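Local structure of major royal jelly protein 1 (Apis mellifera, 5YYL) at residues A[105-110]-A[160-165]; A[110-115]-A[155-160]; A[260-265]-A[330-335]. The protein serves as the most abundant protein of royal jelly, probably feeding developing honeybee larvae, and binds the sterol 24-methylenecholesterol. All coordinates share one frame; numbering follows the deposited sequence.

Contact 1 of 3, residues A[105-110]-A[160-165]; sequences QPYPDW and TTSQLL
Tyr107 and Pro108 lie against Ser162 from two directions, and between them they make up nearly the whole of this small interface. Tyr107 reaches across with the far end of its ring: its OH stands 3.5 Å from Ser162 CA and 3.9 Å from Ser162 CB, while the rest of the ring stays behind. The approach is oblique to the ring plane, so the serine backbone lies neither squarely over a face nor at an edge. A first torsion that sets CG anti to the backbone N (chi1 -176°) carries the hydroxyl toward the turn at 160-162.

Pro108 turns its CB toward the 160-165 turn and meets the Ser162 backbone carbonyl instead of the side chain. Its CG comes to 3.3 Å from Ser162 O, a plain van der Waals touch of ring carbon on carbonyl oxygen. The cis peptide bond between Tyr107 and Pro108 probably helps bring two successive side chains onto one residue.

Ser162 sits at the tip of a turn, with a positive phi of 67°. That turn is braced from within: Thr161 OG1 accepts from Gln163 N at 3.0 Å, an ST turn, and also bonds to Asp158 O. Within its own sheet, the Tyr107 ring meets Phe77 edge-to-face and rests on Leu90 and Val92. The pair of segments thus joins the loop that leaves strand 102-106, an outer strand of one four-stranded antiparallel sheet, to the hairpin turn between strands 153-158 and 163-169 of the next, packing between blades in a beta-propeller.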
ATOM      1  N   GLN A 105      17.004  29.154  13.919  1.00 46.96           N
ATOM      2  CA  GLN A 105      17.860  28.291  14.699  1.00 46.48           C
ATOM      3  C   GLN A 105      19.193  28.297  13.958  1.00 46.52           C
ATOM      4  O   GLN A 105      19.234  27.955  12.778  1.00 48.33           O
ATOM      5  CB  GLN A 105      17.244  26.892  14.740  1.00 49.80           C
ATOM      6  CG  GLN A 105      18.166  25.762  15.179  1.00 53.43           C
ATOM      7  CD  GLN A 105      17.809  24.452  14.504  1.00 53.58           C
ATOM      8  OE1 GLN A 105      16.635  24.088  14.428  1.00 55.22           O
ATOM      9  NE2 GLN A 105      18.819  23.743  13.995  1.00 53.22           N
ATOM     10  N   PRO A 106      20.282  28.697  14.630  1.00 43.51           N
ATOM     11  CA  PRO A 106      21.595  28.799  13.968  1.00 40.15           C
ATOM     12  C   PRO A 106      22.104  27.513  13.347  1.00 36.67           C
ATOM     13  O   PRO A 106      21.951  26.452  13.941  1.00 41.49           O
ATOM     14  CB  PRO A 106      22.523  29.199  15.118  1.00 41.16           C
ATOM     15  CG  PRO A 106      21.637  29.975  16.021  1.00 42.08           C
ATOM     16  CD  PRO A 106      20.315  29.266  15.990  1.00 41.77           C
ATOM     17  N   TYR A 107      22.718  27.612  12.176  1.00 35.20           N
ATOM     18  CA  TYR A 107      23.300  26.448  11.488  1.00 35.38           C
ATOM     19  C   TYR A 107      24.831  26.624  11.439  1.00 34.66           C
ATOM     20  O   TYR A 107      25.297  27.722  11.163  1.00 32.68           O
ATOM     21  CB  TYR A 107      22.720  26.326  10.064  1.00 33.22           C
ATOM     22  CG  TYR A 107      23.170  25.108   9.285  1.00 30.75           C
ATOM     23  CD1 TYR A 107      22.474  23.921   9.374  1.00 30.87           C
ATOM     24  CD2 TYR A 107      24.279  25.155   8.432  1.00 30.68           C
ATOM     25  CE1 TYR A 107      22.852  22.794   8.646  1.00 31.02           C
ATOM     26  CE2 TYR A 107      24.691  24.033   7.713  1.00 31.00           C
ATOM     27  CZ  TYR A 107      23.963  22.860   7.823  1.00 31.91           C
ATOM     28  OH  TYR A 107      24.336  21.738   7.127  1.00 35.63           O
ATOM     29  N   PRO A 108      25.623  25.578  11.701  1.00 40.18           N
ATOM     30  CA  PRO A 108      25.170  24.249  12.155  1.00 43.92           C
ATOM     31  C   PRO A 108      24.667  24.245  13.604  1.00 49.31           C
ATOM     32  O   PRO A 108      23.599  23.707  13.885  1.00 53.68           O
ATOM     33  CB  PRO A 108      26.436  23.407  12.038  1.00 41.93           C
ATOM     34  CG  PRO A 108      27.181  24.016  10.896  1.00 41.18           C
ATOM     35  CD  PRO A 108      26.838  25.483  10.867  1.00 41.89           C
ATOM     36  N   ASP A 109      25.443  24.855  14.494  1.00 54.74           N
ATOM     37  CA  ASP A 109      25.104  25.033  15.913  1.00 56.81           C
ATOM     38  C   ASP A 109      25.456  26.487  16.251  1.00 56.21           C
ATOM     39  O   ASP A 109      25.901  27.232  15.365  1.00 56.18           O
ATOM     40  CB  ASP A 109      25.902  24.035  16.786  1.00 59.67           C
ATOM     41  CG  ASP A 109      27.367  23.841  16.306  1.00 61.79           C
ATOM     42  OD1 ASP A 109      28.120  24.838  16.233  1.00 58.64           O
ATOM     43  OD2 ASP A 109      27.740  22.687  15.980  1.00 62.60           O
ATOM     44  N   TRP A 110      25.277  26.893  17.508  1.00 53.67           N
ATOM     45  CA  TRP A 110      25.681  28.252  17.949  1.00 51.72           C
ATOM     46  C   TRP A 110      27.188  28.600  17.832  1.00 51.87           C
ATOM     47  O   TRP A 110      27.541  29.782  17.837  1.00 50.56           O
ATOM     48  CB  TRP A 110      25.213  28.506  19.380  1.00 49.74           C
ATOM     49  CG  TRP A 110      23.745  28.662  19.504  1.00 50.08           C
ATOM     50  CD1 TRP A 110      22.822  27.670  19.704  1.00 49.63           C
ATOM     51  CD2 TRP A 110      23.008  29.891  19.430  1.00 50.25           C
ATOM     52  NE1 TRP A 110      21.554  28.210  19.761  1.00 51.27           N
ATOM     53  CE2 TRP A 110      21.641  29.571  19.598  1.00 50.24           C
ATOM     54  CE3 TRP A 110      23.371  31.237  19.229  1.00 51.01           C
ATOM     55  CZ2 TRP A 110      20.635  30.549  19.584  1.00 50.68           C
ATOM     56  CZ3 TRP A 110      22.372  32.208  19.213  1.00 49.83           C
ATOM     57  CH2 TRP A 110      21.021  31.856  19.389  1.00 49.70           C
ATOM     58  N   THR A 160      25.038  16.736   4.268  1.00 48.74           N
ATOM     59  CA  THR A 160      24.739  15.394   4.797  1.00 51.59           C
ATOM     60  C   THR A 160      25.138  15.278   6.278  1.00 54.38           C
ATOM     61  O   THR A 160      24.417  14.660   7.057  1.00 56.33           O
ATOM     62  CB  THR A 160      25.445  14.269   3.993  1.00 52.37           C
ATOM     63  OG1 THR A 160      26.861  14.382   4.131  1.00 54.16           O
ATOM     64  CG2 THR A 160      25.096  14.321   2.507  1.00 52.74           C
ATOM     65  N   THR A 161      26.267  15.889   6.655  1.00 56.70           N
ATOM     66  CA  THR A 161      26.805  15.805   8.021  1.00 54.45           C
ATOM     67  C   THR A 161      26.610  17.040   8.889  1.00 51.65           C
ATOM     68  O   THR A 161      26.767  16.944  10.095  1.00 54.97           O
ATOM     69  CB  THR A 161      28.325  15.555   7.988  1.00 57.77           C
ATOM     70  OG1 THR A 161      28.987  16.698   7.432  1.00 59.47           O
ATOM     71  CG2 THR A 161      28.666  14.321   7.160  1.00 58.76           C
ATOM     72  N   SER A 162      26.318  18.190   8.284  1.00 50.41           N
ATOM     73  CA  SER A 162      26.299  19.494   8.980  1.00 49.32           C
ATOM     74  C   SER A 162      27.687  19.954   9.466  1.00 49.72           C
ATOM     75  O   SER A 162      27.787  20.881  10.276  1.00 42.75           O
ATOM     76  CB  SER A 162      25.302  19.517  10.152  1.00 47.67           C
ATOM     77  OG  SER A 162      24.085  18.866   9.840  1.00 47.78           O
ATOM     78  N   GLN A 163      28.749  19.326   8.958  1.00 52.01           N
ATOM     79  CA  GLN A 163      30.110  19.682   9.336  1.00 55.75           C
ATOM     80  C   GLN A 163      30.755  20.497   8.212  1.00 54.33           C
ATOM     81  O   GLN A 163      30.336  20.433   7.059  1.00 49.45           O
ATOM     82  CB  GLN A 163      30.946  18.430   9.658  1.00 58.72           C
ATOM     83  CG  GLN A 163      30.483  17.651  10.894  1.00 60.25           C
ATOM     84  CD  GLN A 163      30.631  18.422  12.202  1.00 62.16           C
ATOM     85  OE1 GLN A 163      31.709  18.946  12.531  1.00 60.61           O
ATOM     86  NE2 GLN A 163      29.542  18.484  12.966  1.00 62.00           N
ATOM     87  N   LEU A 164      31.783  21.256   8.588  1.00 53.72           N
ATOM     88  CA  LEU A 164      32.498  22.166   7.698  1.00 51.78           C
ATOM     89  C   LEU A 164      33.592  21.422   6.935  1.00 52.13           C
ATOM     90  O   LEU A 164      34.401  20.737   7.547  1.00 58.55           O
ATOM     91  CB  LEU A 164      33.104  23.292   8.532  1.00 51.92           C
ATOM     92  CG  LEU A 164      33.905  24.386   7.846  1.00 56.43           C
ATOM     93  CD1 LEU A 164      33.187  24.908   6.607  1.00 60.02           C
ATOM     94  CD2 LEU A 164      34.171  25.518   8.822  1.00 57.05           C
ATOM     95  N   LEU A 165      33.607  21.546   5.609  1.00 52.29           N
ATOM     96  CA  LEU A 165      34.612  20.891   4.749  1.00 52.30           C
ATOM     97  C   LEU A 165      35.848  21.758   4.463  1.00 52.42           C
ATOM     98  O   LEU A 165      36.970  21.241   4.370  1.00 55.27           O
ATOM     99  CB  LEU A 165      33.995  20.488   3.404  1.00 50.63           C
ATOM    100  CG  LEU A 165      32.830  19.495   3.427  1.00 50.17           C
ATOM    101  CD1 LEU A 165      32.052  19.604   2.125  1.00 50.69           C
ATOM    102  CD2 LEU A 165      33.356  18.084   3.652  1.00 49.65           C
TER

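Contact 2 of 3, residues A[110-115]-A[155-160]; sequences WSFAKY and LTFDLT
Phe112 and Phe157 form a T-shaped (edge-to-face) pair that carries this contact by itself. Phe157 supplies the edge and Phe112 the face: Phe157 CE1 stands 3.8 Å from Phe112 CE2, displaced from the centre of the Phe112 ring toward its rim. In turn, Phe112 CE2 lies in the plane of the Phe157 ring. The centroids are 5.5 Å apart and the planes meet at 75°, close to perpendicular. A second edge atom shares the load, since Phe157 CZ lies 4.1 Å from Phe112 CD2. The C-H edge of one ring is thereby directed at the pi cloud of the other, a favourable electrostatic fit without any polar group.

Both side chains place CG anti to the carbonyl carbon, with chi1 -62° at Phe112 and -59° at Phe157. With both CB atoms facing across, the two rings span a wide gap: the nearest CA atoms of the two backbones, those of Phe112 and Leu155, are 11.0 Å apart.

In the next shell, Leu164 from the neighbouring strand 163-169 touches both rings, and Pro108 lies on Phe157. Phe112 is the last residue of a short 3-10 segment, 110-112, closed by a bond from Ala113 N to Trp110 O at 3.0 Å. Ala113 O in turn accepts from Arg82. Phe157 is fixed differently: its strand is held by backbone bonds to strand 134-139, including one with Leu135, and its side chain also touches Val137. An aromatic side chain of a connecting segment is here docked on an inner strand of an antiparallel blade, an example of the packing of inter-blade connections in a beta-propeller.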
ATOM      1  N   TRP A 110      25.277  26.893  17.508  1.00 53.67           N
ATOM      2  CA  TRP A 110      25.681  28.252  17.949  1.00 51.72           C
ATOM      3  C   TRP A 110      27.188  28.600  17.832  1.00 51.87           C
ATOM      4  O   TRP A 110      27.541  29.782  17.837  1.00 50.56           O
ATOM      5  CB  TRP A 110      25.213  28.506  19.380  1.00 49.74           C
ATOM      6  CG  TRP A 110      23.745  28.662  19.504  1.00 50.08           C
ATOM      7  CD1 TRP A 110      22.822  27.670  19.704  1.00 49.63           C
ATOM      8  CD2 TRP A 110      23.008  29.891  19.430  1.00 50.25           C
ATOM      9  NE1 TRP A 110      21.554  28.210  19.761  1.00 51.27           N
ATOM     10  CE2 TRP A 110      21.641  29.571  19.598  1.00 50.24           C
ATOM     11  CE3 TRP A 110      23.371  31.237  19.229  1.00 51.01           C
ATOM     12  CZ2 TRP A 110      20.635  30.549  19.584  1.00 50.68           C
ATOM     13  CZ3 TRP A 110      22.372  32.208  19.213  1.00 49.83           C
ATOM     14  CH2 TRP A 110      21.021  31.856  19.389  1.00 49.70           C
ATOM     15  N   SER A 111      28.053  27.586  17.727  1.00 53.29           N
ATOM     16  CA  SER A 111      29.509  27.754  17.509  1.00 53.77           C
ATOM     17  C   SER A 111      29.882  28.733  16.386  1.00 58.55           C
ATOM     18  O   SER A 111      30.845  29.503  16.519  1.00 58.53           O
ATOM     19  CB  SER A 111      30.157  26.390  17.217  1.00 53.22           C
ATOM     20  N   PHE A 112      29.109  28.712  15.294  1.00 61.15           N
ATOM     21  CA  PHE A 112      29.357  29.570  14.117  1.00 55.67           C
ATOM     22  C   PHE A 112      28.648  30.931  14.187  1.00 53.79           C
ATOM     23  O   PHE A 112      28.921  31.808  13.362  1.00 52.61           O
ATOM     24  CB  PHE A 112      28.977  28.821  12.834  1.00 53.00           C
ATOM     25  CG  PHE A 112      29.791  27.577  12.602  1.00 52.11           C
ATOM     26  CD1 PHE A 112      29.473  26.387  13.258  1.00 53.98           C
ATOM     27  CD2 PHE A 112      30.895  27.592  11.752  1.00 51.07           C
ATOM     28  CE1 PHE A 112      30.218  25.234  13.052  1.00 54.58           C
ATOM     29  CE2 PHE A 112      31.644  26.445  11.546  1.00 53.43           C
ATOM     30  CZ  PHE A 112      31.309  25.263  12.197  1.00 55.28           C
ATOM     31  N   ALA A 113      27.767  31.102  15.176  1.00 52.36           N
ATOM     32  CA  ALA A 113      27.125  32.389  15.450  1.00 56.69           C
ATOM     33  C   ALA A 113      28.070  33.423  16.069  1.00 61.79           C
ATOM     34  O   ALA A 113      27.772  34.614  16.008  1.00 60.44           O
ATOM     35  CB  ALA A 113      25.920  32.188  16.361  1.00 56.92           C
ATOM     36  N   LYS A 114      29.180  32.967  16.667  1.00 68.20           N
ATOM     37  CA  LYS A 114      30.112  33.831  17.413  1.00 71.66           C
ATOM     38  C   LYS A 114      31.121  34.523  16.504  1.00 76.09           C
ATOM     39  O   LYS A 114      31.735  33.879  15.644  1.00 73.83           O
ATOM     40  CB  LYS A 114      30.885  33.019  18.466  1.00 72.62           C
ATOM     41  N   TYR A 115      31.289  35.833  16.712  1.00 80.36           N
ATOM     42  CA  TYR A 115      32.242  36.648  15.958  1.00 83.74           C
ATOM     43  C   TYR A 115      33.009  37.655  16.848  1.00 91.96           C
ATOM     44  O   TYR A 115      33.701  38.525  16.302  1.00 95.96           O
ATOM     45  CB  TYR A 115      31.540  37.346  14.761  1.00 77.96           C
ATOM     46  CG  TYR A 115      30.611  38.491  15.129  1.00 71.26           C
ATOM     47  CD1 TYR A 115      30.899  39.803  14.742  1.00 67.54           C
ATOM     48  CD2 TYR A 115      29.451  38.269  15.876  1.00 68.43           C
ATOM     49  CE1 TYR A 115      30.063  40.854  15.092  1.00 67.22           C
ATOM     50  CE2 TYR A 115      28.606  39.312  16.226  1.00 68.39           C
ATOM     51  CZ  TYR A 115      28.919  40.608  15.842  1.00 67.38           C
ATOM     52  OH  TYR A 115      28.070  41.647  16.169  1.00 63.18           O
ATOM     53  N   LEU A 155      32.891  29.779   3.066  1.00 36.91           N
ATOM     54  CA  LEU A 155      32.763  28.484   3.739  1.00 36.05           C
ATOM     55  C   LEU A 155      32.014  27.468   2.880  1.00 34.00           C
ATOM     56  O   LEU A 155      31.272  27.834   1.991  1.00 31.06           O
ATOM     57  CB  LEU A 155      32.046  28.630   5.069  1.00 36.69           C
ATOM     58  CG  LEU A 155      32.669  29.658   6.010  1.00 37.79           C
ATOM     59  CD1 LEU A 155      31.947  31.005   5.933  1.00 38.16           C
ATOM     60  CD2 LEU A 155      32.633  29.115   7.433  1.00 39.38           C
ATOM     61  N   THR A 156      32.222  26.190   3.188  1.00 34.11           N
ATOM     62  CA  THR A 156      31.688  25.068   2.433  1.00 34.10           C
ATOM     63  C   THR A 156      31.362  23.921   3.381  1.00 36.08           C
ATOM     64  O   THR A 156      32.246  23.165   3.749  1.00 37.90           O
ATOM     65  CB  THR A 156      32.712  24.605   1.388  1.00 34.68           C
ATOM     66  OG1 THR A 156      32.857  25.620   0.391  1.00 36.85           O
ATOM     67  CG2 THR A 156      32.276  23.307   0.693  1.00 36.54           C
ATOM     68  N   PHE A 157      30.095  23.802   3.774  1.00 38.37           N
ATOM     69  CA  PHE A 157      29.625  22.729   4.658  1.00 40.26           C
ATOM     70  C   PHE A 157      29.121  21.523   3.873  1.00 43.59           C
ATOM     71  O   PHE A 157      28.591  21.678   2.786  1.00 42.55           O
ATOM     72  CB  PHE A 157      28.494  23.230   5.540  1.00 39.08           C
ATOM     73  CG  PHE A 157      28.870  24.399   6.391  1.00 40.13           C
ATOM     74  CD1 PHE A 157      29.386  24.204   7.665  1.00 41.66           C
ATOM     75  CD2 PHE A 157      28.698  25.696   5.935  1.00 40.95           C
ATOM     76  CE1 PHE A 157      29.726  25.280   8.462  1.00 40.95           C
ATOM     77  CE2 PHE A 157      29.040  26.781   6.724  1.00 42.07           C
ATOM     78  CZ  PHE A 157      29.545  26.570   7.994  1.00 41.69           C
ATOM     79  N   ASP A 158      29.286  20.324   4.431  1.00 46.83           N
ATOM     80  CA  ASP A 158      28.654  19.121   3.888  1.00 48.16           C
ATOM     81  C   ASP A 158      27.270  19.015   4.518  1.00 46.87           C
ATOM     82  O   ASP A 158      27.150  18.811   5.733  1.00 47.68           O
ATOM     83  CB  ASP A 158      29.495  17.871   4.179  1.00 52.87           C
ATOM     84  CG  ASP A 158      28.985  16.617   3.453  1.00 57.43           C
ATOM     85  OD1 ASP A 158      28.176  16.733   2.507  1.00 65.63           O
ATOM     86  OD2 ASP A 158      29.411  15.499   3.824  1.00 58.92           O
ATOM     87  N   LEU A 159      26.240  19.170   3.688  1.00 45.21           N
ATOM     88  CA  LEU A 159      24.849  19.153   4.149  1.00 44.44           C
ATOM     89  C   LEU A 159      24.414  17.823   4.728  1.00 45.23           C
ATOM     90  O   LEU A 159      23.535  17.794   5.592  1.00 41.86           O
ATOM     91  CB  LEU A 159      23.878  19.584   3.032  1.00 42.25           C
ATOM     92  CG  LEU A 159      23.968  21.079   2.684  1.00 39.83           C
ATOM     93  CD1 LEU A 159      23.500  21.331   1.280  1.00 38.85           C
ATOM     94  CD2 LEU A 159      23.162  21.928   3.648  1.00 39.60           C
ATOM     95  N   THR A 160      25.038  16.736   4.268  1.00 48.74           N
ATOM     96  CA  THR A 160      24.739  15.394   4.797  1.00 51.59           C
ATOM     97  C   THR A 160      25.138  15.278   6.278  1.00 54.38           C
ATOM     98  O   THR A 160      24.417  14.660   7.057  1.00 56.33           O
ATOM     99  CB  THR A 160      25.445  14.269   3.993  1.00 52.37           C
ATOM    100  OG1 THR A 160      26.861  14.382   4.131  1.00 54.16           O
ATOM    101  CG2 THR A 160      25.096  14.321   2.507  1.00 52.74           C
TER

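Contact 3 of 3, residues A[260-265]-A[330-335]; sequences PMTNNL and WNEHRT
The His333 ring is approached obliquely by Met261, whose SD lies 4.2 Å from the ring centroid and 45° off its normal. This Met-aromatic contact joins loops at the ends of strands from two successive blades of the beta-propeller. The Trp330 ring, further in, carries the backbone N of Glu332 over one face, toward the rim, and the carbonyl carbon of Thr335 at its edge.

The Glu332 carboxylate forms the polar centre. Its chain, extended beyond CG (chi2 -175°), brings OE2 to Thr262 OG1, which donates a hydrogen bond of 2.6 Å from the syn side, 24° out of the carboxylate plane. Tyr266 OH also bonds to Glu332 OE2, and Ser259 OG to OE1, so both oxygens are engaged.

Each partner is steadied by its own turn. Thr262 OG1 accepts from Asn264 N at 3.2 Å, an ST turn, while Asn331 OD1 takes His333 N in an Asx turn. Asn331 ND2 reaches Cys416 O and Asn418 OD1. In the Asx turn, His333 N lies 2.8 Å from Asn331 OD1, in the carbonyl plane and on a lone pair.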
ATOM      1  N   PRO A 260      22.262  27.400 -15.874  1.00 32.69           N
ATOM      2  CA  PRO A 260      22.754  26.029 -16.018  1.00 32.96           C
ATOM      3  C   PRO A 260      22.811  25.505 -17.450  1.00 34.15           C
ATOM      4  O   PRO A 260      23.487  24.521 -17.684  1.00 37.10           O
ATOM      5  CB  PRO A 260      21.737  25.198 -15.219  1.00 33.69           C
ATOM      6  CG  PRO A 260      21.057  26.154 -14.315  1.00 34.75           C
ATOM      7  CD  PRO A 260      21.007  27.436 -15.094  1.00 34.50           C
ATOM      8  N   MET A 261      22.089  26.124 -18.386  1.00 36.81           N
ATOM      9  CA  MET A 261      22.041  25.677 -19.786  1.00 38.12           C
ATOM     10  C   MET A 261      23.050  26.398 -20.691  1.00 37.37           C
ATOM     11  O   MET A 261      23.636  25.761 -21.551  1.00 41.86           O
ATOM     12  CB  MET A 261      20.589  25.762 -20.331  1.00 40.81           C
ATOM     13  CG  MET A 261      20.441  26.094 -21.819  1.00 43.71           C
ATOM     14  SD  MET A 261      18.718  26.376 -22.324  1.00 46.11           S
ATOM     15  CE  MET A 261      17.883  24.965 -21.624  1.00 43.29           C
ATOM     16  N   THR A 262      23.235  27.708 -20.517  1.00 35.54           N
ATOM     17  CA  THR A 262      24.135  28.503 -21.373  1.00 33.22           C
ATOM     18  C   THR A 262      25.484  28.872 -20.752  1.00 33.48           C
ATOM     19  O   THR A 262      26.374  29.341 -21.470  1.00 34.50           O
ATOM     20  CB  THR A 262      23.470  29.817 -21.835  1.00 31.65           C
ATOM     21  OG1 THR A 262      23.392  30.730 -20.745  1.00 31.04           O
ATOM     22  CG2 THR A 262      22.082  29.557 -22.380  1.00 32.55           C
ATOM     23  N   ASN A 263      25.631  28.706 -19.438  1.00 33.62           N
ATOM     24  CA  ASN A 263      26.828  29.147 -18.698  1.00 34.97           C
ATOM     25  C   ASN A 263      27.057  30.672 -18.686  1.00 33.51           C
ATOM     26  O   ASN A 263      28.144  31.138 -18.336  1.00 31.97           O
ATOM     27  CB  ASN A 263      28.094  28.414 -19.190  1.00 38.15           C
ATOM     28  CG  ASN A 263      27.964  26.910 -19.098  1.00 40.89           C
ATOM     29  OD1 ASN A 263      28.405  26.321 -18.123  1.00 46.86           O
ATOM     30  ND2 ASN A 263      27.332  26.284 -20.093  1.00 41.93           N
ATOM     31  N   ASN A 264      26.040  31.453 -19.043  1.00 32.22           N
ATOM     32  CA  ASN A 264      26.106  32.910 -18.890  1.00 30.39           C
ATOM     33  C   ASN A 264      25.843  33.278 -17.443  1.00 27.43           C
ATOM     34  O   ASN A 264      24.857  32.839 -16.873  1.00 26.65           O
ATOM     35  CB  ASN A 264      25.078  33.591 -19.763  1.00 31.17           C
ATOM     36  CG  ASN A 264      25.315  33.348 -21.222  1.00 32.89           C
ATOM     37  OD1 ASN A 264      26.465  33.306 -21.695  1.00 34.12           O
ATOM     38  ND2 ASN A 264      24.230  33.206 -21.961  1.00 34.30           N
ATOM     39  N   LEU A 265      26.746  34.050 -16.851  1.00 25.52           N
ATOM     40  CA  LEU A 265      26.528  34.658 -15.542  1.00 23.74           C
ATOM     41  C   LEU A 265      25.881  36.024 -15.772  1.00 23.04           C
ATOM     42  O   LEU A 265      26.563  37.004 -16.093  1.00 20.57           O
ATOM     43  CB  LEU A 265      27.856  34.804 -14.799  1.00 23.69           C
ATOM     44  CG  LEU A 265      27.832  35.535 -13.466  1.00 24.66           C
ATOM     45  CD1 LEU A 265      26.992  34.750 -12.473  1.00 25.94           C
ATOM     46  CD2 LEU A 265      29.256  35.719 -12.982  1.00 24.98           C
ATOM     47  N   TRP A 330      12.484  36.277 -18.694  1.00 27.01           N
ATOM     48  CA  TRP A 330      13.005  36.312 -20.049  1.00 26.60           C
ATOM     49  C   TRP A 330      13.618  34.956 -20.372  1.00 26.88           C
ATOM     50  O   TRP A 330      14.453  34.480 -19.617  1.00 25.90           O
ATOM     51  CB  TRP A 330      14.053  37.403 -20.191  1.00 25.50           C
ATOM     52  CG  TRP A 330      14.808  37.315 -21.460  1.00 25.18           C
ATOM     53  CD1 TRP A 330      14.363  37.656 -22.685  1.00 25.43           C
ATOM     54  CD2 TRP A 330      16.156  36.858 -21.636  1.00 24.63           C
ATOM     55  NE1 TRP A 330      15.344  37.445 -23.633  1.00 25.42           N
ATOM     56  CE2 TRP A 330      16.453  36.950 -23.013  1.00 24.39           C
ATOM     57  CE3 TRP A 330      17.136  36.371 -20.767  1.00 24.73           C
ATOM     58  CZ2 TRP A 330      17.681  36.564 -23.541  1.00 24.42           C
ATOM     59  CZ3 TRP A 330      18.372  35.993 -21.300  1.00 24.13           C
ATOM     60  CH2 TRP A 330      18.629  36.097 -22.670  1.00 24.52           C
ATOM     61  N   ASN A 331      13.209  34.353 -21.489  1.00 28.60           N
ATOM     62  CA  ASN A 331      13.730  33.059 -21.924  1.00 29.29           C
ATOM     63  C   ASN A 331      15.035  33.265 -22.700  1.00 31.23           C
ATOM     64  O   ASN A 331      15.125  34.143 -23.560  1.00 32.68           O
ATOM     65  CB  ASN A 331      12.715  32.329 -22.794  1.00 29.43           C
ATOM     66  CG  ASN A 331      12.998  30.837 -22.895  1.00 29.76           C
ATOM     67  OD1 ASN A 331      14.094  30.418 -23.304  1.00 27.96           O
ATOM     68  ND2 ASN A 331      11.981  30.010 -22.543  1.00 30.20           N
ATOM     69  N   GLU A 332      16.045  32.450 -22.384  1.00 32.16           N
ATOM     70  CA  GLU A 332      17.347  32.549 -23.035  1.00 34.89           C
ATOM     71  C   GLU A 332      17.316  32.093 -24.487  1.00 38.67           C
ATOM     72  O   GLU A 332      18.178  32.514 -25.281  1.00 36.74           O
ATOM     73  CB  GLU A 332      18.385  31.708 -22.309  1.00 36.16           C
ATOM     74  CG  GLU A 332      18.818  32.237 -20.956  1.00 35.38           C
ATOM     75  CD  GLU A 332      19.925  31.396 -20.369  1.00 33.97           C
ATOM     76  OE1 GLU A 332      19.629  30.261 -19.903  1.00 35.06           O
ATOM     77  OE2 GLU A 332      21.089  31.842 -20.410  1.00 29.39           O
ATOM     78  N   HIS A 333      16.352  31.223 -24.824  1.00 42.92           N
ATOM     79  CA  HIS A 333      16.132  30.803 -26.211  1.00 47.07           C
ATOM     80  C   HIS A 333      15.742  31.968 -27.135  1.00 46.58           C
ATOM     81  O   HIS A 333      16.073  31.948 -28.321  1.00 44.62           O
ATOM     82  CB  HIS A 333      15.066  29.702 -26.295  1.00 50.44           C
ATOM     83  CG  HIS A 333      15.461  28.429 -25.613  1.00 58.32           C
ATOM     84  ND1 HIS A 333      14.863  27.983 -24.452  1.00 61.43           N
ATOM     85  CD2 HIS A 333      16.409  27.512 -25.920  1.00 60.63           C
ATOM     86  CE1 HIS A 333      15.416  26.844 -24.077  1.00 61.42           C
ATOM     87  NE2 HIS A 333      16.349  26.530 -24.959  1.00 63.88           N
ATOM     88  N   ARG A 334      15.050  32.967 -26.588  1.00 45.24           N
ATOM     89  CA  ARG A 334      14.667  34.152 -27.343  1.00 43.87           C
ATOM     90  C   ARG A 334      15.794  35.171 -27.326  1.00 43.03           C
ATOM     91  O   ARG A 334      16.799  35.010 -26.617  1.00 43.36           O
ATOM     92  CB  ARG A 334      13.398  34.802 -26.785  1.00 44.06           C
ATOM     93  CG  ARG A 334      12.215  33.893 -26.539  1.00 46.13           C
ATOM     94  CD  ARG A 334      11.198  33.815 -27.656  1.00 50.07           C
ATOM     95  NE  ARG A 334      10.025  33.084 -27.154  1.00 56.57           N
ATOM     96  CZ  ARG A 334       8.822  33.033 -27.736  1.00 57.86           C
ATOM     97  NH1 ARG A 334       8.585  33.670 -28.888  1.00 59.17           N
ATOM     98  NH2 ARG A 334       7.845  32.331 -27.151  1.00 56.87           N
ATOM     99  N   THR A 335      15.623  36.214 -28.135  1.00 41.70           N
ATOM    100  CA  THR A 335      16.598  37.281 -28.252  1.00 42.69           C
ATOM    101  C   THR A 335      16.371  38.295 -27.128  1.00 41.33           C
ATOM    102  O   THR A 335      15.231  38.587 -26.767  1.00 41.85           O
ATOM    103  CB  THR A 335      16.500  37.997 -29.624  1.00 43.83           C
ATOM    104  OG1 THR A 335      15.221  38.628 -29.763  1.00 43.11           O
ATOM    105  CG2 THR A 335      16.710  37.009 -30.774  1.00 44.66           C
TER

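In the fold
From the N terminus, the chain first finishes a four-stranded sheet with strand 102-106 and enters contact 1 at 105-110, then contact 2 at 110-115. It next builds strands 124-129, 134-139 and 153-158, whose last strand closes contact 2; the following turn closes contact 1, so the smaller loop sits within the larger. The two share Trp110 and Thr160, their centres lie 5 Å apart, and together they tie one blade and its exit segment to the next blade. Contact 3 comes later in series, joining two further blades on the opposite side of the chain's centre from contact 2, with nearest atoms about 17 Å away.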